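Local coordinates for protein polyketide synthase PksL (Bacillus subtilis, PDB 5E1V) that forms a monomeric dehydratase domain of a trans-AT polyketide synthase in bacillaene biosynthesis, probably removing water from beta-hydroxyacyl intermediates to leave a double bond, at residues A[49-59]-A[217-228]; A[118-126]-A[256-265]. One frame throughout, in Å; residues are numbered along the deposited sequence.

Contact 1: residues A[49-59]-A[217-228]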
# COMPACT_ATOMS: atom_id res chain seq x y z
N CYS A 49 13.24 0.76 -10.10
CA CYS A 49 11.94 1.41 -9.77
C CYS A 49 11.78 2.73 -10.50
O CYS A 49 10.70 3.11 -10.91
CB CYS A 49 11.77 1.57 -8.25
SG CYS A 49 12.76 2.84 -7.47
N SER A 50 12.88 3.42 -10.76
CA SER A 50 12.77 4.74 -11.39
C SER A 50 12.42 4.64 -12.92
O SER A 50 11.93 5.60 -13.53
CB SER A 50 14.02 5.53 -11.10
OG SER A 50 15.07 4.99 -11.88
N GLU A 51 12.56 3.46 -13.50
CA GLU A 51 12.20 3.24 -14.92
C GLU A 51 10.74 3.07 -15.20
O GLU A 51 10.35 3.05 -16.35
CB GLU A 51 12.85 1.96 -15.42
CG GLU A 51 14.36 1.95 -15.34
CD GLU A 51 14.88 0.65 -15.89
OE1 GLU A 51 14.48 0.30 -17.02
OE2 GLU A 51 15.65 -0.02 -15.18
N LEU A 52 9.93 2.86 -14.16
CA LEU A 52 8.63 2.29 -14.31
C LEU A 52 7.61 3.29 -13.76
O LEU A 52 7.98 4.27 -13.01
CB LEU A 52 8.57 1.00 -13.51
CG LEU A 52 9.70 0.02 -13.76
CD1 LEU A 52 9.62 -1.20 -12.84
CD2 LEU A 52 9.63 -0.38 -15.22
N GLN A 53 6.39 3.18 -14.25
CA GLN A 53 5.22 3.76 -13.60
C GLN A 53 4.15 2.69 -13.59
O GLN A 53 3.78 2.21 -14.64
CB GLN A 53 4.65 4.98 -14.36
CG GLN A 53 3.41 5.51 -13.68
CD GLN A 53 2.67 6.56 -14.54
OE1 GLN A 53 2.91 6.67 -15.73
NE2 GLN A 53 1.74 7.26 -13.94
N LEU A 54 3.63 2.39 -12.40
CA LEU A 54 2.54 1.45 -12.21
C LEU A 54 1.26 2.29 -12.44
O LEU A 54 1.16 3.42 -11.96
CB LEU A 54 2.57 0.96 -10.78
CG LEU A 54 1.48 -0.12 -10.44
CD1 LEU A 54 1.60 -1.43 -11.20
CD2 LEU A 54 1.61 -0.40 -8.94
N ARG A 55 0.38 1.75 -13.26
CA ARG A 55 -0.88 2.44 -13.52
C ARG A 55 -2.11 1.59 -13.47
O ARG A 55 -2.06 0.44 -13.84
CB ARG A 55 -0.86 3.14 -14.90
CG ARG A 55 0.19 4.20 -15.12
CD ARG A 55 0.10 4.74 -16.55
NE ARG A 55 -0.89 5.80 -16.68
CZ ARG A 55 -1.10 6.49 -17.80
NH1 ARG A 55 -0.38 6.22 -18.91
NH2 ARG A 55 -2.01 7.46 -17.82
N ASN A 56 -3.22 2.20 -13.04
CA ASN A 56 -4.57 1.66 -13.12
C ASN A 56 -4.65 0.28 -12.51
O ASN A 56 -5.00 -0.65 -13.19
CB ASN A 56 -5.02 1.63 -14.60
CG ASN A 56 -5.07 3.04 -15.19
OD1 ASN A 56 -5.12 4.09 -14.46
ND2 ASN A 56 -4.95 3.10 -16.49
N LEU A 57 -4.14 0.16 -11.28
CA LEU A 57 -4.28 -1.08 -10.52
C LEU A 57 -5.66 -1.20 -9.98
O LEU A 57 -6.15 -0.29 -9.32
CB LEU A 57 -3.25 -1.12 -9.32
CG LEU A 57 -3.14 -2.47 -8.68
CD1 LEU A 57 -1.74 -2.99 -8.23
CD2 LEU A 57 -4.10 -2.50 -7.44
N SER A 58 -6.32 -2.32 -10.24
CA SER A 58 -7.60 -2.62 -9.68
C SER A 58 -7.57 -3.86 -8.85
O SER A 58 -7.07 -4.83 -9.30
CB SER A 58 -8.61 -2.91 -10.81
OG SER A 58 -8.92 -1.72 -11.35
N ILE A 59 -8.17 -3.77 -7.68
CA ILE A 59 -8.45 -4.90 -6.77
C ILE A 59 -9.88 -5.35 -6.93
O ILE A 59 -10.80 -4.58 -6.73
CB ILE A 59 -8.05 -4.57 -5.36
CG1 ILE A 59 -6.55 -4.19 -5.34
CG2 ILE A 59 -8.34 -5.71 -4.36
CD1 ILE A 59 -6.15 -3.75 -3.94
N PRO A 217 -8.94 -1.02 -0.10
CA PRO A 217 -8.47 -0.61 -1.41
C PRO A 217 -9.22 -1.23 -2.59
O PRO A 217 -9.67 -2.40 -2.55
CB PRO A 217 -7.00 -1.07 -1.39
CG PRO A 217 -6.58 -0.84 0.03
CD PRO A 217 -7.80 -1.37 0.79
N LEU A 218 -9.39 -0.38 -3.59
CA LEU A 218 -10.10 -0.68 -4.81
C LEU A 218 -9.23 -0.38 -6.05
O LEU A 218 -9.17 -1.18 -6.93
CB LEU A 218 -11.36 0.16 -4.91
CG LEU A 218 -12.10 -0.04 -6.27
CD1 LEU A 218 -12.68 -1.44 -6.44
CD2 LEU A 218 -13.18 1.02 -6.57
N PHE A 219 -8.66 0.79 -6.10
CA PHE A 219 -7.97 1.34 -7.29
C PHE A 219 -6.86 2.36 -6.99
O PHE A 219 -7.04 3.27 -6.17
CB PHE A 219 -9.02 2.00 -8.22
CG PHE A 219 -8.49 2.54 -9.53
CD1 PHE A 219 -8.41 1.75 -10.65
CD2 PHE A 219 -8.25 3.89 -9.67
CE1 PHE A 219 -7.97 2.27 -11.87
CE2 PHE A 219 -7.82 4.42 -10.87
CZ PHE A 219 -7.63 3.62 -11.97
N TYR A 220 -5.74 2.25 -7.76
CA TYR A 220 -4.63 3.17 -7.75
C TYR A 220 -4.54 3.70 -9.14
O TYR A 220 -4.33 2.93 -10.03
CB TYR A 220 -3.21 2.53 -7.39
CG TYR A 220 -3.18 1.60 -6.21
CD1 TYR A 220 -4.13 1.72 -5.22
CD2 TYR A 220 -2.21 0.53 -6.10
CE1 TYR A 220 -4.20 0.85 -4.15
CE2 TYR A 220 -2.31 -0.37 -5.02
CZ TYR A 220 -3.30 -0.19 -4.05
OH TYR A 220 -3.54 -0.98 -2.92
N GLU A 221 -4.58 5.02 -9.33
CA GLU A 221 -4.40 5.61 -10.65
C GLU A 221 -2.95 5.41 -11.15
O GLU A 221 -2.65 4.90 -12.27
CB GLU A 221 -4.76 7.11 -10.64
CG GLU A 221 -4.52 7.72 -12.00
CD GLU A 221 -5.13 9.09 -12.15
OE1 GLU A 221 -6.28 9.28 -11.72
OE2 GLU A 221 -4.43 9.96 -12.69
N SER A 222 -2.02 5.74 -10.26
CA SER A 222 -0.59 5.60 -10.54
C SER A 222 0.28 5.57 -9.30
O SER A 222 -0.05 6.11 -8.24
CB SER A 222 -0.04 6.75 -11.41
OG SER A 222 -0.33 7.95 -10.86
N PHE A 223 1.42 4.95 -9.51
CA PHE A 223 2.50 4.93 -8.58
C PHE A 223 3.75 5.12 -9.35
O PHE A 223 3.99 4.46 -10.35
CB PHE A 223 2.59 3.60 -7.77
CG PHE A 223 3.63 3.66 -6.74
CD1 PHE A 223 3.39 4.30 -5.57
CD2 PHE A 223 4.82 3.13 -6.94
CE1 PHE A 223 4.34 4.34 -4.55
CE2 PHE A 223 5.80 3.14 -5.96
CZ PHE A 223 5.55 3.78 -4.77
N SER A 224 4.58 5.99 -8.83
CA SER A 224 5.83 6.37 -9.43
C SER A 224 6.80 6.59 -8.29
O SER A 224 6.39 7.21 -7.31
CB SER A 224 5.64 7.72 -10.18
OG SER A 224 6.86 7.92 -10.82
N ALA A 225 8.04 6.20 -8.45
CA ALA A 225 9.06 6.26 -7.41
C ALA A 225 10.48 6.40 -8.03
O ALA A 225 10.83 5.70 -9.00
CB ALA A 225 8.98 5.02 -6.52
N SER A 226 11.22 7.37 -7.51
CA SER A 226 12.64 7.62 -7.84
C SER A 226 13.58 6.91 -6.84
O SER A 226 14.76 6.87 -7.05
CB SER A 226 12.93 9.15 -7.84
OG SER A 226 12.75 9.76 -6.55
N ALA A 227 13.07 6.40 -5.73
CA ALA A 227 13.91 5.71 -4.74
C ALA A 227 13.01 4.75 -3.91
O ALA A 227 11.78 4.84 -3.87
CB ALA A 227 14.64 6.69 -3.83
N LEU A 228 13.65 3.76 -3.34
CA LEU A 228 12.96 2.78 -2.52
C LEU A 228 12.43 3.37 -1.23
O LEU A 228 13.00 4.35 -0.67
CB LEU A 228 13.95 1.67 -2.20
CG LEU A 228 14.61 0.90 -3.33
CD1 LEU A 228 15.22 -0.45 -2.81
CD2 LEU A 228 13.65 0.53 -4.48
O HOH W 1 8.30 4.30 -10.50
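Ile59 N bonds Leu218 O at 2.9 Å, nearly straight with an N-H...O angle of 174°. Leu57 O accepts Tyr220 N in its carbonyl plane at 3.0 Å, with a CA-H...O contact from Phe219 beside it. One residue earlier on strand 53-59, Asn56 N bonds Glu221 O at 2.9 Å. Asn56 (phi 53°) and Leu57 both face Tyr220, a G1 beta bulge. Phe219 holds CG anti to its own N (chi1 -176°), which lays the ring alongside Asn56, CE1 3.7 Å from Asn56 CA, with Ser58 OG at the ring edge, 3.6 Å from CD1. With an alanine here, the bulge would probably lose this hydrophobic cover and a gap would open beside Asn56 and Ser58. On the opposite face Leu57 CD2 sits over the Tyr220 ring, 4.0 Å from its centroid, a CH-pi contact; Tyr220 OH is bonded to Gly31 O. Farther along, Leu54 and Phe223 exchange backbone bonds as a hydrogen-bonded antiparallel pair, and beyond them a water accepts Ala225 N at 2.8 Å and reaches Cys49 O. Strand 53-59 lies between strands 104-112 and 215-225, joining the two halves of a double hotdog, while helix 34-44 packs against Leu54, Leu57 and Phe223.

Contact 2: residues A[118-126]-A[256-265]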
# COMPACT_ATOMS: atom_id res chain seq x y z
N ILE A 118 11.01 11.16 -11.82
CA ILE A 118 11.80 12.22 -11.16
C ILE A 118 10.85 13.23 -10.49
O ILE A 118 9.77 13.51 -11.00
CB ILE A 118 12.74 12.99 -12.14
CG1 ILE A 118 13.47 12.03 -13.09
CG2 ILE A 118 13.71 13.89 -11.37
CD1 ILE A 118 14.30 12.67 -14.20
N PHE A 119 11.23 13.73 -9.32
CA PHE A 119 10.46 14.64 -8.52
C PHE A 119 11.40 15.75 -8.08
O PHE A 119 12.56 15.49 -7.76
CB PHE A 119 9.99 13.93 -7.25
CG PHE A 119 9.03 12.81 -7.50
CD1 PHE A 119 7.72 13.07 -7.79
CD2 PHE A 119 9.46 11.48 -7.47
CE1 PHE A 119 6.84 12.04 -8.05
CE2 PHE A 119 8.55 10.44 -7.66
CZ PHE A 119 7.26 10.72 -7.97
N GLU A 120 10.89 16.97 -8.07
CA GLU A 120 11.64 18.17 -7.66
C GLU A 120 11.23 18.72 -6.32
O GLU A 120 12.01 19.42 -5.64
CB GLU A 120 11.43 19.26 -8.69
CG GLU A 120 12.00 18.92 -10.04
CD GLU A 120 11.59 19.88 -11.14
OE1 GLU A 120 10.74 20.79 -10.93
OE2 GLU A 120 12.14 19.70 -12.24
N GLU A 121 10.00 18.43 -5.91
CA GLU A 121 9.46 18.93 -4.65
C GLU A 121 10.37 18.62 -3.45
O GLU A 121 10.84 17.46 -3.28
CB GLU A 121 8.08 18.29 -4.42
CG GLU A 121 6.89 19.21 -4.24
CD GLU A 121 6.68 19.65 -2.81
OE1 GLU A 121 7.64 19.55 -2.03
OE2 GLU A 121 5.56 20.09 -2.47
N THR A 122 10.65 19.61 -2.59
CA THR A 122 11.29 19.32 -1.28
C THR A 122 10.51 19.99 -0.15
O THR A 122 9.69 20.87 -0.39
CB THR A 122 12.79 19.69 -1.18
OG1 THR A 122 12.96 21.09 -1.36
CG2 THR A 122 13.64 18.97 -2.22
N LEU A 123 10.75 19.53 1.07
CA LEU A 123 10.09 20.05 2.25
C LEU A 123 11.10 20.45 3.34
O LEU A 123 12.16 19.88 3.43
CB LEU A 123 9.16 18.98 2.82
CG LEU A 123 7.98 18.61 1.93
CD1 LEU A 123 7.16 17.50 2.59
CD2 LEU A 123 7.11 19.82 1.68
N ASP A 124 10.74 21.43 4.16
CA ASP A 124 11.51 21.77 5.36
C ASP A 124 10.78 21.08 6.51
O ASP A 124 9.84 21.62 7.05
CB ASP A 124 11.55 23.30 5.56
N LEU A 125 11.18 19.87 6.84
CA LEU A 125 10.39 19.01 7.76
C LEU A 125 10.12 19.64 9.15
O LEU A 125 8.96 19.77 9.60
CB LEU A 125 11.07 17.65 7.91
CG LEU A 125 11.22 16.83 6.62
CD1 LEU A 125 12.12 15.64 6.83
CD2 LEU A 125 9.86 16.40 6.08
N SER A 126 11.19 20.05 9.81
CA SER A 126 11.08 20.73 11.11
C SER A 126 10.06 21.87 11.09
O SER A 126 9.16 21.95 11.93
CB SER A 126 12.47 21.22 11.52
OG SER A 126 13.40 20.17 11.33
N PHE A 256 8.14 11.23 0.97
CA PHE A 256 9.42 11.91 1.12
C PHE A 256 10.44 11.17 1.99
O PHE A 256 10.07 10.58 3.02
CB PHE A 256 9.15 13.28 1.77
CG PHE A 256 8.29 14.18 0.95
CD1 PHE A 256 6.93 14.10 1.03
CD2 PHE A 256 8.85 15.11 0.11
CE1 PHE A 256 6.13 14.90 0.27
CE2 PHE A 256 8.06 15.94 -0.63
CZ PHE A 256 6.69 15.84 -0.55
N ASN A 257 11.72 11.25 1.62
CA ASN A 257 12.77 10.67 2.46
C ASN A 257 13.04 11.53 3.72
O ASN A 257 12.49 12.62 3.89
CB ASN A 257 14.03 10.26 1.66
CG ASN A 257 14.78 11.45 1.05
OD1 ASN A 257 14.56 12.60 1.47
ND2 ASN A 257 15.57 11.19 -0.00
N ALA A 258 13.85 11.02 4.62
CA ALA A 258 14.07 11.69 5.90
C ALA A 258 14.74 13.06 5.69
O ALA A 258 14.58 13.98 6.50
CB ALA A 258 14.92 10.78 6.81
N SER A 259 15.43 13.21 4.57
CA SER A 259 16.00 14.49 4.20
C SER A 259 14.97 15.48 3.56
O SER A 259 15.30 16.60 3.26
CB SER A 259 17.23 14.24 3.35
OG SER A 259 16.93 14.32 2.00
N GLY A 260 13.71 15.07 3.39
CA GLY A 260 12.66 15.95 2.85
C GLY A 260 12.47 15.97 1.34
O GLY A 260 11.62 16.72 0.82
N GLU A 261 13.22 15.14 0.63
CA GLU A 261 13.07 15.14 -0.82
C GLU A 261 11.88 14.26 -1.23
O GLU A 261 11.67 13.21 -0.64
CB GLU A 261 14.32 14.65 -1.50
CG GLU A 261 15.57 15.48 -1.17
CD GLU A 261 16.84 14.68 -1.27
OE1 GLU A 261 16.77 13.45 -1.20
OE2 GLU A 261 17.95 15.27 -1.37
N LYS A 262 11.06 14.73 -2.17
CA LYS A 262 9.94 13.87 -2.70
C LYS A 262 10.53 12.73 -3.50
O LYS A 262 11.36 12.95 -4.40
CB LYS A 262 8.96 14.64 -3.54
CG LYS A 262 7.77 13.80 -4.01
CD LYS A 262 6.58 14.66 -4.41
CE LYS A 262 5.43 13.82 -4.96
NZ LYS A 262 4.31 14.75 -5.30
N VAL A 263 10.16 11.49 -3.15
CA VAL A 263 10.64 10.29 -3.86
C VAL A 263 9.58 9.34 -4.45
O VAL A 263 9.93 8.46 -5.21
CB VAL A 263 11.55 9.45 -2.98
CG1 VAL A 263 12.75 10.30 -2.65
CG2 VAL A 263 10.84 8.96 -1.69
N ALA A 264 8.32 9.51 -4.08
CA ALA A 264 7.29 8.73 -4.65
C ALA A 264 5.92 9.38 -4.54
O ALA A 264 5.64 10.26 -3.75
CB ALA A 264 7.27 7.28 -4.07
N GLU A 265 5.00 8.90 -5.34
CA GLU A 265 3.63 9.32 -5.18
C GLU A 265 2.66 8.26 -5.62
O GLU A 265 2.79 7.72 -6.71
CB GLU A 265 3.34 10.58 -6.01
CG GLU A 265 1.92 11.12 -5.86
CD GLU A 265 1.76 12.47 -6.56
OE1 GLU A 265 2.01 13.51 -5.93
OE2 GLU A 265 1.46 12.50 -7.75
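Phe119 and Lys262 cross obliquely: the lysine chain, extended to its amine, runs past the ring with CE 3.7 Å from Phe119 CD1, while Phe119 CE2, across the ring from CD1, stands 3.4 Å from Val263 O. Beyond the ring, Lys262 NZ meets Glu265 OE1 at 2.7 Å from above the carboxylate plane, and Glu254 is its second acidic partner. Leu123 and Phe256 cross at about a right angle. With CG anti to the carbonyl carbon (chi1 -66°), the leucine sets CD1 over the ring centre, 3.5 Å from the centroid and 7° off the normal, a close CH-pi contact. Glu121 comes to the same ring at its edge, OE1 3.9 Å from Phe256 CE2; this oxygen is buried without a polar partner in the model, whereas OE2 pairs with Arg236. Phe256 and Lys262 flank the turn of a beta hairpin between strands 248-256 and 262-273, a type I turn from Asn257 to Gly260. Asn257 OD1 accepts Ser259 OG and Glu261 N from opposite faces of its amide plane. Gly260 has phi 89°, and a CB there would run into Leu123 O. The backbones are tied by Lys262 N to Glu121 O and Leu123 N to Gly260 O, each 3.0 Å, around the single bridge of Thr122 with Glu261. Leu125 CD1 lies against the turn, close to Ala258 O and Gly260 N.

The centres of contacts 1 and 2 lie about 18 Å apart, and their segments alternate along the chain: 49-59, 118-126, 217-228, 256-265. They meet through neighbouring strands 215-225 and 262-273, where Ser226 N lies 2.9 Å from Val263 O and Ser224 O 2.9 Å from Glu265 N, both probable hydrogen bonds. Contact 1 is nearer the centre of the chain and pairs a strand of the first hotdog with one of the second; contact 2 has its centre about 19 Å from that of the chain. The chain leaving strand 104-112 passes along the hairpin end before helix 125-130. Contact 1 thus joins the two hotdogs, whereas contact 2 is packing within the second.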